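Local atomic coordinates of chitin elicitor receptor kinase 1 (Arabidopsis thaliana, PDB entry 4EBY), a protein that acts as a plant immune receptor at the cell surface, is activated by chitin-induced dimerisation, and probably recognises chitin oligomers through its LysM modules. Residues Ser164-Ile167 and Leu168-Asn172; Pro147-Pro150 and Glu151-Leu154; Leu27-Ser30 and Ile31-Tyr34. All coordinates share one frame; numbering follows the deposited sequence.

Overall arrangement
The three contacts are all local, and each ties neighbours within one continuous piece of chain. Contact 1 is the most superficial, the two turns of helix 165-171 with its capping residues. Contact 2, partly buried, is the turn between strand 143-147 and helix 154-161. Both lie in the same LysM domain and meet through Leu154, whose CD2 is 3.8 Å from Ala165 CB. Contact 3, also partly buried, lies in the loop after helix 20-26, with its centre about 30 Å from that of contact 1 and about 27 Å from that of contact 2. Regular helical bonding dominates contact 1, charged groups and a sugar contact 2, and a covalent glycan contact 3.

Contact 1: residues Ser164-Ile167 and Leu168-Asn172; sequences SADI and LQRYN
The guanidinium of Arg170 meets Asp166 OD2 at its edge and in its plane, while the ring of Tyr171 is approached obliquely by Ile167 CG2. The two planes of the ion pair are nearly perpendicular, 85° apart, and the bond is single: NE reaches OD2, with no second, parallel bond. That oxygen is reached on its syn side by Arg170 NE at 2.9 Å, a hydrogen-bonded salt bridge on the exposed flank of the helix. Asp166 CG lies anti to its own N (chi1 177°), which carries the acid toward the next turn; the arginine comes to it extended, and Arg170 CG rests 3.2 Å from Asp166 O.

On another flank, Ile167 and Tyr171 run side by side in the same direction, with CG2 of the isoleucine 3.3 Å from CE2 of the ring. Phe143 also meets that ring, edge-to-face. Leu168 turns instead into the domain, against helix 154-161 and strand 183-187.

Ser164 starts the helix: its OG accepts from Ile167 N at 3.2 Å, an N-cap bond. Four backbone bonds follow, the first from Leu168 N to Ser164 O at 3.0 Å. At the other end the amide of Asn172 folds back, giving ND2 to Leu168 O at 3.0 Å, while its OD1 accepts from Tyr185 N. The buried amide thus joins the helix end to the closing strand. A capped helix with i to i+4 side-chain pairs, packed on the sheet through one face, here forms the second helix of the beta-alpha-alpha-beta LysM fold.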
ATOM      1  N   SER A 164      10.981  13.504   9.791  1.00 27.25           N
ATOM      2  CA  SER A 164      10.788  14.951   9.763  1.00 27.79           C
ATOM      3  C   SER A 164       9.897  15.371   8.599  1.00 30.76           C
ATOM      4  O   SER A 164       9.893  14.735   7.548  1.00 27.96           O
ATOM      5  CB  SER A 164      12.123  15.697   9.701  1.00 32.38           C
ATOM      6  OG  SER A 164      12.622  15.771   8.377  1.00 35.75           O
ATOM      7  N   ALA A 165       9.142  16.445   8.801  1.00 29.02           N
ATOM      8  CA  ALA A 165       8.267  16.984   7.760  1.00 29.62           C
ATOM      9  C   ALA A 165       9.013  17.385   6.487  1.00 28.63           C
ATOM     10  O   ALA A 165       8.502  17.193   5.387  1.00 27.50           O
ATOM     11  CB  ALA A 165       7.470  18.169   8.291  1.00 29.28           C
ATOM     12  N   ASP A 166      10.209  17.951   6.622  1.00 28.92           N
ATOM     13  CA  ASP A 166      10.967  18.359   5.436  1.00 29.78           C
ATOM     14  C   ASP A 166      11.386  17.151   4.604  1.00 28.51           C
ATOM     15  O   ASP A 166      11.337  17.200   3.375  1.00 25.90           O
ATOM     16  CB  ASP A 166      12.195  19.216   5.802  1.00 28.87           C
ATOM     17  CG  ASP A 166      13.032  19.595   4.583  1.00 38.60           C
ATOM     18  OD1 ASP A 166      12.525  20.350   3.719  1.00 39.09           O
ATOM     19  OD2 ASP A 166      14.189  19.131   4.476  1.00 42.11           O
ATOM     20  N   ILE A 167      11.809  16.076   5.267  1.00 25.39           N
ATOM     21  CA  ILE A 167      12.177  14.851   4.556  1.00 22.78           C
ATOM     22  C   ILE A 167      10.940  14.275   3.847  1.00 24.23           C
ATOM     23  O   ILE A 167      10.997  13.935   2.660  1.00 23.96           O
ATOM     24  CB  ILE A 167      12.825  13.806   5.488  1.00 24.98           C
ATOM     25  CG1 ILE A 167      14.203  14.284   5.942  1.00 31.23           C
ATOM     26  CG2 ILE A 167      12.961  12.459   4.790  1.00 27.95           C
ATOM     27  CD1 ILE A 167      15.166  14.471   4.809  1.00 37.22           C
ATOM     28  N   LEU A 168       9.819  14.186   4.563  1.00 21.99           N
ATOM     29  CA  LEU A 168       8.588  13.684   3.951  1.00 22.29           C
ATOM     30  C   LEU A 168       8.205  14.494   2.722  1.00 20.56           C
ATOM     31  O   LEU A 168       7.812  13.937   1.700  1.00 21.77           O
ATOM     32  CB  LEU A 168       7.425  13.715   4.935  1.00 23.01           C
ATOM     33  CG  LEU A 168       7.474  12.676   6.049  1.00 23.27           C
ATOM     34  CD1 LEU A 168       6.306  12.918   6.992  1.00 27.00           C
ATOM     35  CD2 LEU A 168       7.437  11.240   5.490  1.00 24.24           C
ATOM     36  N   GLN A 169       8.306  15.817   2.817  1.00 22.28           N
ATOM     37  CA  GLN A 169       7.925  16.642   1.680  1.00 19.39           C
ATOM     38  C   GLN A 169       8.873  16.433   0.510  1.00 23.24           C
ATOM     39  O   GLN A 169       8.444  16.413  -0.642  1.00 24.64           O
ATOM     40  CB  GLN A 169       7.904  18.128   2.059  1.00 21.30           C
ATOM     41  CG  GLN A 169       7.187  19.007   1.030  1.00 22.38           C
ATOM     42  CD  GLN A 169       5.698  18.692   0.953  1.00 23.05           C
ATOM     43  OE1 GLN A 169       4.912  19.159   1.785  1.00 24.45           O
ATOM     44  NE2 GLN A 169       5.303  17.925  -0.057  1.00 19.14           N
ATOM     45  N   ARG A 170      10.164  16.295   0.799  1.00 21.82           N
ATOM     46  CA  ARG A 170      11.159  16.110  -0.257  1.00 21.39           C
ATOM     47  C   ARG A 170      10.950  14.786  -0.998  1.00 20.16           C
ATOM     48  O   ARG A 170      11.254  14.682  -2.188  1.00 24.15           O
ATOM     49  CB  ARG A 170      12.590  16.183   0.298  1.00 23.85           C
ATOM     50  CG  ARG A 170      13.082  17.578   0.668  1.00 27.29           C
ATOM     51  CD  ARG A 170      14.480  17.462   1.308  1.00 27.51           C
ATOM     52  NE  ARG A 170      15.084  18.734   1.704  1.00 34.74           N
ATOM     53  CZ  ARG A 170      15.948  19.420   0.953  1.00 40.33           C
ATOM     54  NH1 ARG A 170      16.306  18.958  -0.237  1.00 38.64           N
ATOM     55  NH2 ARG A 170      16.460  20.569   1.387  1.00 40.59           N
ATOM     56  N   TYR A 171      10.445  13.773  -0.300  1.00 20.64           N
ATOM     57  CA  TYR A 171      10.119  12.503  -0.961  1.00 18.28           C
ATOM     58  C   TYR A 171       8.850  12.607  -1.806  1.00 21.82           C
ATOM     59  O   TYR A 171       8.564  11.736  -2.622  1.00 22.98           O
ATOM     60  CB  TYR A 171       9.911  11.396   0.074  1.00 18.48           C
ATOM     61  CG  TYR A 171      11.190  10.774   0.595  1.00 21.43           C
ATOM     62  CD1 TYR A 171      12.143  10.241  -0.273  1.00 22.51           C
ATOM     63  CD2 TYR A 171      11.438  10.710   1.955  1.00 22.67           C
ATOM     64  CE1 TYR A 171      13.318   9.651   0.229  1.00 21.00           C
ATOM     65  CE2 TYR A 171      12.593  10.123   2.454  1.00 22.07           C
ATOM     66  CZ  TYR A 171      13.518   9.592   1.588  1.00 21.51           C
ATOM     67  OH  TYR A 171      14.661   9.017   2.114  1.00 22.26           O
ATOM     68  N   ASN A 172       8.075  13.658  -1.579  1.00 19.78           N
ATOM     69  CA  ASN A 172       6.762  13.785  -2.199  1.00 19.74           C
ATOM     70  C   ASN A 172       6.611  15.220  -2.659  1.00 18.40           C
ATOM     71  O   ASN A 172       5.750  15.962  -2.169  1.00 20.75           O
ATOM     72  CB  ASN A 172       5.674  13.417  -1.195  1.00 18.43           C
ATOM     73  CG  ASN A 172       5.755  11.966  -0.762  1.00 18.19           C
ATOM     74  OD1 ASN A 172       5.294  11.078  -1.484  1.00 17.88           O
ATOM     75  ND2 ASN A 172       6.358  11.709   0.408  1.00 18.19           N
TER

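Contact 2: residues Pro147-Pro150 and Glu151-Leu154; sequences PLRP and EDSL. With NAG (2-acetamido-2-deoxy-beta-D-glucopyranose), chain C.
The bond that closes this type I beta turn is oddly aimed: Asp152 N gives it to Arg149 O at 2.9 Å from 50° out of the carbonyl plane, away from a lone pair. In return Asp152 OD2 takes Arg149 N at 2.8 Å, on its anti side. The same oxygen of this buried aspartate forms a salt bridge with Arg60, and OD1 accepts from Tyr146 OH, so the carboxylate is held from several directions.

Arg149's side chain bends at chi3 (49°), which turns its guanidinium so that NE faces Glu151 and NH1 faces the sugar. NE points at Glu151 OE2, 2.8 Å away, the acceptor lying in the guanidinium plane and approached on the syn side. Glu151 bends back at chi2 to reach it, with the two flat groups 57° apart. NH1 meanwhile gives a hydrogen bond to the acetamide O7 of the NAG of chain C at 2.9 Å, and Tyr13 adds a cation-pi contact. Glu151 thus helps to position an arginine that touches sugar. The sugar is also hydrogen-bonded to Glu15 and Ile94 O, and the pocket includes Asn99, which begins an Asn-Leu-Thr sequon, consistent with an N-linked glycan that reaches Arg149 of the strand-to-helix turn of a LysM domain.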
ATOM      1  N   PRO A 147      -2.044   5.915   1.223  1.00 15.05           N
ATOM      2  CA  PRO A 147      -3.124   6.736   0.658  1.00 15.48           C
ATOM      3  C   PRO A 147      -3.620   7.765   1.685  1.00 16.31           C
ATOM      4  O   PRO A 147      -3.967   7.418   2.824  1.00 18.88           O
ATOM      5  CB  PRO A 147      -4.220   5.694   0.333  1.00 15.60           C
ATOM      6  CG  PRO A 147      -3.474   4.362   0.278  1.00 17.73           C
ATOM      7  CD  PRO A 147      -2.431   4.496   1.358  1.00 16.33           C
ATOM      8  N   LEU A 148      -3.625   9.032   1.274  1.00 16.33           N
ATOM      9  CA  LEU A 148      -4.028  10.140   2.141  1.00 17.60           C
ATOM     10  C   LEU A 148      -5.521  10.138   2.416  1.00 20.29           C
ATOM     11  O   LEU A 148      -6.326   9.862   1.523  1.00 20.90           O
ATOM     12  CB  LEU A 148      -3.648  11.476   1.502  1.00 19.24           C
ATOM     13  CG  LEU A 148      -2.154  11.793   1.410  1.00 18.52           C
ATOM     14  CD1 LEU A 148      -1.940  13.097   0.624  1.00 22.20           C
ATOM     15  CD2 LEU A 148      -1.516  11.886   2.804  1.00 19.73           C
ATOM     16  N   ARG A 149      -5.871  10.462   3.658  1.00 23.56           N
ATOM     17  CA  ARG A 149      -7.268  10.642   4.056  1.00 22.67           C
ATOM     18  C   ARG A 149      -7.471  12.046   4.597  1.00 24.87           C
ATOM     19  O   ARG A 149      -6.506  12.724   4.946  1.00 24.94           O
ATOM     20  CB  ARG A 149      -7.651   9.609   5.102  1.00 20.47           C
ATOM     21  CG  ARG A 149      -7.786   8.213   4.494  1.00 23.36           C
ATOM     22  CD  ARG A 149      -8.236   7.179   5.513  1.00 22.37           C
ATOM     23  NE  ARG A 149      -9.392   7.683   6.233  1.00 23.44           N
ATOM     24  CZ  ARG A 149     -10.640   7.589   5.799  1.00 24.78           C
ATOM     25  NH1 ARG A 149     -10.913   6.953   4.667  1.00 25.43           N
ATOM     26  NH2 ARG A 149     -11.622   8.124   6.514  1.00 31.07           N
ATOM     27  N   PRO A 150      -8.734  12.492   4.664  1.00 27.52           N
ATOM     28  CA  PRO A 150      -9.008  13.879   5.062  1.00 29.51           C
ATOM     29  C   PRO A 150      -8.437  14.248   6.430  1.00 26.92           C
ATOM     30  O   PRO A 150      -8.123  15.424   6.657  1.00 30.78           O
ATOM     31  CB  PRO A 150     -10.540  13.936   5.065  1.00 31.78           C
ATOM     32  CG  PRO A 150     -10.933  12.943   4.026  1.00 32.76           C
ATOM     33  CD  PRO A 150      -9.957  11.803   4.209  1.00 28.66           C
ATOM     34  N   GLU A 151      -8.278  13.273   7.317  1.00 29.83           N
ATOM     35  CA  GLU A 151      -7.772  13.551   8.648  1.00 33.41           C
ATOM     36  C   GLU A 151      -6.245  13.678   8.702  1.00 36.50           C
ATOM     37  O   GLU A 151      -5.700  14.148   9.697  1.00 32.95           O
ATOM     38  CB  GLU A 151      -8.271  12.511   9.663  1.00 32.66           C
ATOM     39  CG  GLU A 151      -7.744  11.096   9.458  1.00 33.32           C
ATOM     40  CD  GLU A 151      -8.608  10.250   8.537  1.00 31.35           C
ATOM     41  OE1 GLU A 151      -9.487  10.794   7.831  1.00 32.58           O
ATOM     42  OE2 GLU A 151      -8.396   9.021   8.520  1.00 37.52           O
ATOM     43  N   ASP A 152      -5.562  13.276   7.632  1.00 27.21           N
ATOM     44  CA  ASP A 152      -4.096  13.375   7.591  1.00 24.47           C
ATOM     45  C   ASP A 152      -3.594  14.777   7.287  1.00 26.47           C
ATOM     46  O   ASP A 152      -4.248  15.535   6.586  1.00 27.05           O
ATOM     47  CB  ASP A 152      -3.528  12.459   6.509  1.00 23.59           C
ATOM     48  CG  ASP A 152      -3.716  10.994   6.819  1.00 21.26           C
ATOM     49  OD1 ASP A 152      -3.407  10.572   7.950  1.00 28.96           O
ATOM     50  OD2 ASP A 152      -4.168  10.261   5.916  1.00 23.55           O
ATOM     51  N   SER A 153      -2.404  15.092   7.801  1.00 26.02           N
ATOM     52  CA  SER A 153      -1.690  16.305   7.431  1.00 26.51           C
ATOM     53  C   SER A 153      -0.189  16.012   7.431  1.00 23.87           C
ATOM     54  O   SER A 153       0.247  14.953   7.898  1.00 26.46           O
ATOM     55  CB  SER A 153      -2.015  17.452   8.396  1.00 28.53           C
ATOM     56  OG  SER A 153      -1.638  17.113   9.715  1.00 30.39           O
ATOM     57  N   LEU A 154       0.606  16.947   6.908  1.00 25.94           N
ATOM     58  CA  LEU A 154       2.044  16.751   6.936  1.00 24.67           C
ATOM     59  C   LEU A 154       2.527  16.597   8.378  1.00 26.98           C
ATOM     60  O   LEU A 154       3.276  15.679   8.694  1.00 27.48           O
ATOM     61  CB  LEU A 154       2.769  17.906   6.252  1.00 26.74           C
ATOM     62  CG  LEU A 154       4.291  17.769   6.238  1.00 27.33           C
ATOM     63  CD1 LEU A 154       4.713  16.505   5.481  1.00 25.88           C
ATOM     64  CD2 LEU A 154       4.903  19.008   5.623  1.00 29.01           C
TER
HETATM   65  C1  NAG C   1     -10.909   5.886  -0.709  1.00 19.26           C
HETATM   66  C2  NAG C   1     -11.420   5.687   0.724  1.00 20.13           C
HETATM   67  C3  NAG C   1     -12.908   6.045   0.824  1.00 27.64           C
HETATM   68  C4  NAG C   1     -13.235   7.381   0.167  1.00 32.22           C
HETATM   69  C5  NAG C   1     -12.555   7.499  -1.194  1.00 24.14           C
HETATM   70  C6  NAG C   1     -12.747   8.877  -1.821  1.00 32.93           C
HETATM   71  C7  NAG C   1     -10.655   3.926   2.253  1.00 23.84           C
HETATM   72  C8  NAG C   1     -10.663   2.455   2.609  1.00 19.02           C
HETATM   73  N2  NAG C   1     -11.243   4.304   1.113  1.00 19.82           N
HETATM   74  O3  NAG C   1     -13.341   6.054   2.176  1.00 31.80           O
HETATM   75  O4  NAG C   1     -14.636   7.471  -0.013  1.00 36.03           O
HETATM   76  O5  NAG C   1     -11.169   7.240  -1.068  1.00 21.85           O
HETATM   77  O6  NAG C   1     -12.165   9.847  -0.973  1.00 36.72           O
HETATM   78  O7  NAG C   1     -10.106   4.729   3.007  1.00 23.57           O

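Contact 3: residues Leu27-Ser30 and Ile31-Tyr34; sequences LNSS and IAPY. With NAG (2-acetamido-2-deoxy-beta-D-glucopyranose), chain B.
Asn28 and Tyr34 close the tight side of this loop. Asn28 OD1 accepts from Tyr34 N at 2.8 Å, nearly straight at the hydrogen (168°) and with the donor in the carbonyl plane. Because CG is anti to the backbone N (chi1 172°), the amide reaches across the loop to the returning chain, where its oxygen also lies 3.5 Å from Tyr34 CB. This bond helps to fix the rotation of the amide whose other end, ND2, is covalently joined to C1 of the NAG of chain B (1.4 Å).

Ser29 organises the interior of the bend by a set of weaker bonds. Its OG sits between the backbone N and the carbonyl carbon, and from there accepts weakly from Ile31 N at 3.1 Å and from Ala32 N at 3.3 Å, the former in the manner of an ST turn. Weak backbone bonds also run both ways between Ser29 and Ala32, the longer from Ser29 N to Ala32 O at 3.5 Å. Beneath them Leu27 packs on Val63 and Phe79, while Ser29 touches Pro66, so the buried face rests on the sheet.

The outer side is much looser. Ser30 and Pro33 are exposed at the bend; Ser30 OG lies 3.5 Å from C6 of the NAG of chain B, a van der Waals contact, and a further NAG also touches this serine. On the far flank the acetamide methyl C8 comes to the edge of the Tyr34 ring, near its plane; the tyrosine is anchored separately by its hydroxyl, which is hydrogen-bonded to Ser21 OG. A sugar carried outward by a loop held by one strong bond to the glycosylated side chain and several weak ones is the arrangement of an N-glycosylation site, here the Asn-Ser-Ser sequon of residues 28 to 30.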
ATOM      1  N   LEU A  27      -4.205  -8.564  -1.086  1.00 13.92           N
ATOM      2  CA  LEU A  27      -2.802  -8.208  -1.224  1.00 14.31           C
ATOM      3  C   LEU A  27      -1.892  -9.441  -1.138  1.00 13.98           C
ATOM      4  O   LEU A  27      -0.726  -9.335  -0.739  1.00 15.87           O
ATOM      5  CB  LEU A  27      -2.400  -7.138  -0.196  1.00 15.19           C
ATOM      6  CG  LEU A  27      -2.899  -5.715  -0.462  1.00 19.18           C
ATOM      7  CD1 LEU A  27      -4.394  -5.575  -0.421  1.00 23.82           C
ATOM      8  CD2 LEU A  27      -2.252  -4.748   0.555  1.00 20.72           C
ATOM      9  N   ASN A  28      -2.408 -10.612  -1.534  1.00 14.98           N
ATOM     10  CA  ASN A  28      -1.570 -11.799  -1.555  1.00 14.16           C
ATOM     11  C   ASN A  28      -0.349 -11.609  -2.467  1.00 16.67           C
ATOM     12  O   ASN A  28      -0.452 -11.040  -3.564  1.00 14.52           O
ATOM     13  CB  ASN A  28      -2.359 -13.009  -2.033  1.00 14.46           C
ATOM     14  CG  ASN A  28      -1.472 -14.201  -2.237  1.00 17.10           C
ATOM     15  OD1 ASN A  28      -1.015 -14.808  -1.273  1.00 18.57           O
ATOM     16  ND2 ASN A  28      -1.203 -14.522  -3.501  1.00 15.19           N
ATOM     17  N   SER A  29       0.808 -12.078  -2.002  1.00 16.88           N
ATOM     18  CA  SER A  29       2.013 -12.117  -2.815  1.00 15.26           C
ATOM     19  C   SER A  29       2.969 -13.148  -2.242  1.00 13.66           C
ATOM     20  O   SER A  29       2.665 -13.767  -1.231  1.00 16.59           O
ATOM     21  CB  SER A  29       2.702 -10.750  -2.815  1.00 16.31           C
ATOM     22  OG  SER A  29       3.369 -10.529  -1.559  1.00 16.81           O
ATOM     23  N   SER A  30       4.122 -13.317  -2.879  1.00 14.92           N
ATOM     24  CA  SER A  30       5.139 -14.231  -2.366  1.00 17.57           C
ATOM     25  C   SER A  30       5.604 -13.791  -0.983  1.00 17.12           C
ATOM     26  O   SER A  30       5.998 -14.622  -0.166  1.00 18.67           O
ATOM     27  CB  SER A  30       6.333 -14.239  -3.324  1.00 25.41           C
ATOM     28  OG  SER A  30       5.970 -14.762  -4.591  1.00 29.43           O
ATOM     29  N   ILE A  31       5.568 -12.484  -0.740  1.00 17.18           N
ATOM     30  CA  ILE A  31       6.038 -11.895   0.509  1.00 20.61           C
ATOM     31  C   ILE A  31       5.017 -12.040   1.668  1.00 19.06           C
ATOM     32  O   ILE A  31       5.394 -12.111   2.851  1.00 22.07           O
ATOM     33  CB  ILE A  31       6.461 -10.435   0.238  1.00 21.64           C
ATOM     34  CG1 ILE A  31       7.859 -10.435  -0.380  1.00 25.29           C
ATOM     35  CG2 ILE A  31       6.360  -9.577   1.489  1.00 26.13           C
ATOM     36  CD1 ILE A  31       8.320  -9.085  -0.894  1.00 36.98           C
ATOM     37  N   ALA A  32       3.728 -12.127   1.319  1.00 17.37           N
ATOM     38  CA  ALA A  32       2.671 -12.314   2.309  1.00 17.19           C
ATOM     39  C   ALA A  32       1.700 -13.335   1.765  1.00 17.68           C
ATOM     40  O   ALA A  32       0.591 -12.989   1.320  1.00 18.37           O
ATOM     41  CB  ALA A  32       1.949 -11.005   2.576  1.00 20.36           C
ATOM     42  N   PRO A  33       2.127 -14.597   1.760  1.00 17.34           N
ATOM     43  CA  PRO A  33       1.301 -15.603   1.094  1.00 17.41           C
ATOM     44  C   PRO A  33       0.067 -15.948   1.917  1.00 22.23           C
ATOM     45  O   PRO A  33       0.150 -16.316   3.095  1.00 23.28           O
ATOM     46  CB  PRO A  33       2.254 -16.785   0.914  1.00 21.35           C
ATOM     47  CG  PRO A  33       3.355 -16.561   1.907  1.00 22.23           C
ATOM     48  CD  PRO A  33       3.417 -15.125   2.232  1.00 20.04           C
ATOM     49  N   TYR A  34      -1.088 -15.836   1.282  1.00 16.48           N
ATOM     50  CA  TYR A  34      -2.356 -16.058   1.948  1.00 19.16           C
ATOM     51  C   TYR A  34      -2.629 -17.551   2.119  1.00 23.40           C
ATOM     52  O   TYR A  34      -2.759 -18.279   1.139  1.00 24.08           O
ATOM     53  CB  TYR A  34      -3.463 -15.414   1.101  1.00 20.50           C
ATOM     54  CG  TYR A  34      -4.859 -15.559   1.673  1.00 19.90           C
ATOM     55  CD1 TYR A  34      -5.135 -15.194   2.983  1.00 22.86           C
ATOM     56  CD2 TYR A  34      -5.904 -16.013   0.884  1.00 24.25           C
ATOM     57  CE1 TYR A  34      -6.425 -15.306   3.512  1.00 24.44           C
ATOM     58  CE2 TYR A  34      -7.190 -16.119   1.393  1.00 24.16           C
ATOM     59  CZ  TYR A  34      -7.444 -15.762   2.709  1.00 29.48           C
ATOM     60  OH  TYR A  34      -8.722 -15.888   3.229  1.00 31.26           O
TER
HETATM   61  C1  NAG B   1      -0.137 -15.458  -3.787  1.00 16.34           C
HETATM   62  C2  NAG B   1      -0.719 -16.756  -4.369  1.00 17.78           C
HETATM   63  C3  NAG B   1       0.435 -17.685  -4.759  1.00 18.96           C
HETATM   64  C4  NAG B   1       1.392 -16.973  -5.705  1.00 19.43           C
HETATM   65  C5  NAG B   1       1.848 -15.652  -5.100  1.00 19.70           C
HETATM   66  C6  NAG B   1       2.752 -14.904  -6.073  1.00 25.68           C
HETATM   67  C7  NAG B   1      -2.940 -17.313  -3.521  1.00 22.47           C
HETATM   68  C8  NAG B   1      -3.799 -17.871  -2.427  1.00 27.03           C
HETATM   69  N2  NAG B   1      -1.608 -17.418  -3.415  1.00 19.76           N
HETATM   70  O3  NAG B   1      -0.089 -18.876  -5.315  1.00 21.82           O
HETATM   71  O4  NAG B   1       2.565 -17.728  -5.945  1.00 22.96           O
HETATM   72  O5  NAG B   1       0.739 -14.845  -4.735  1.00 18.81           O
HETATM   73  O6  NAG B   1       2.035 -14.528  -7.234  1.00 23.98           O
HETATM   74  O7  NAG B   1      -3.496 -16.771  -4.467  1.00 30.20           O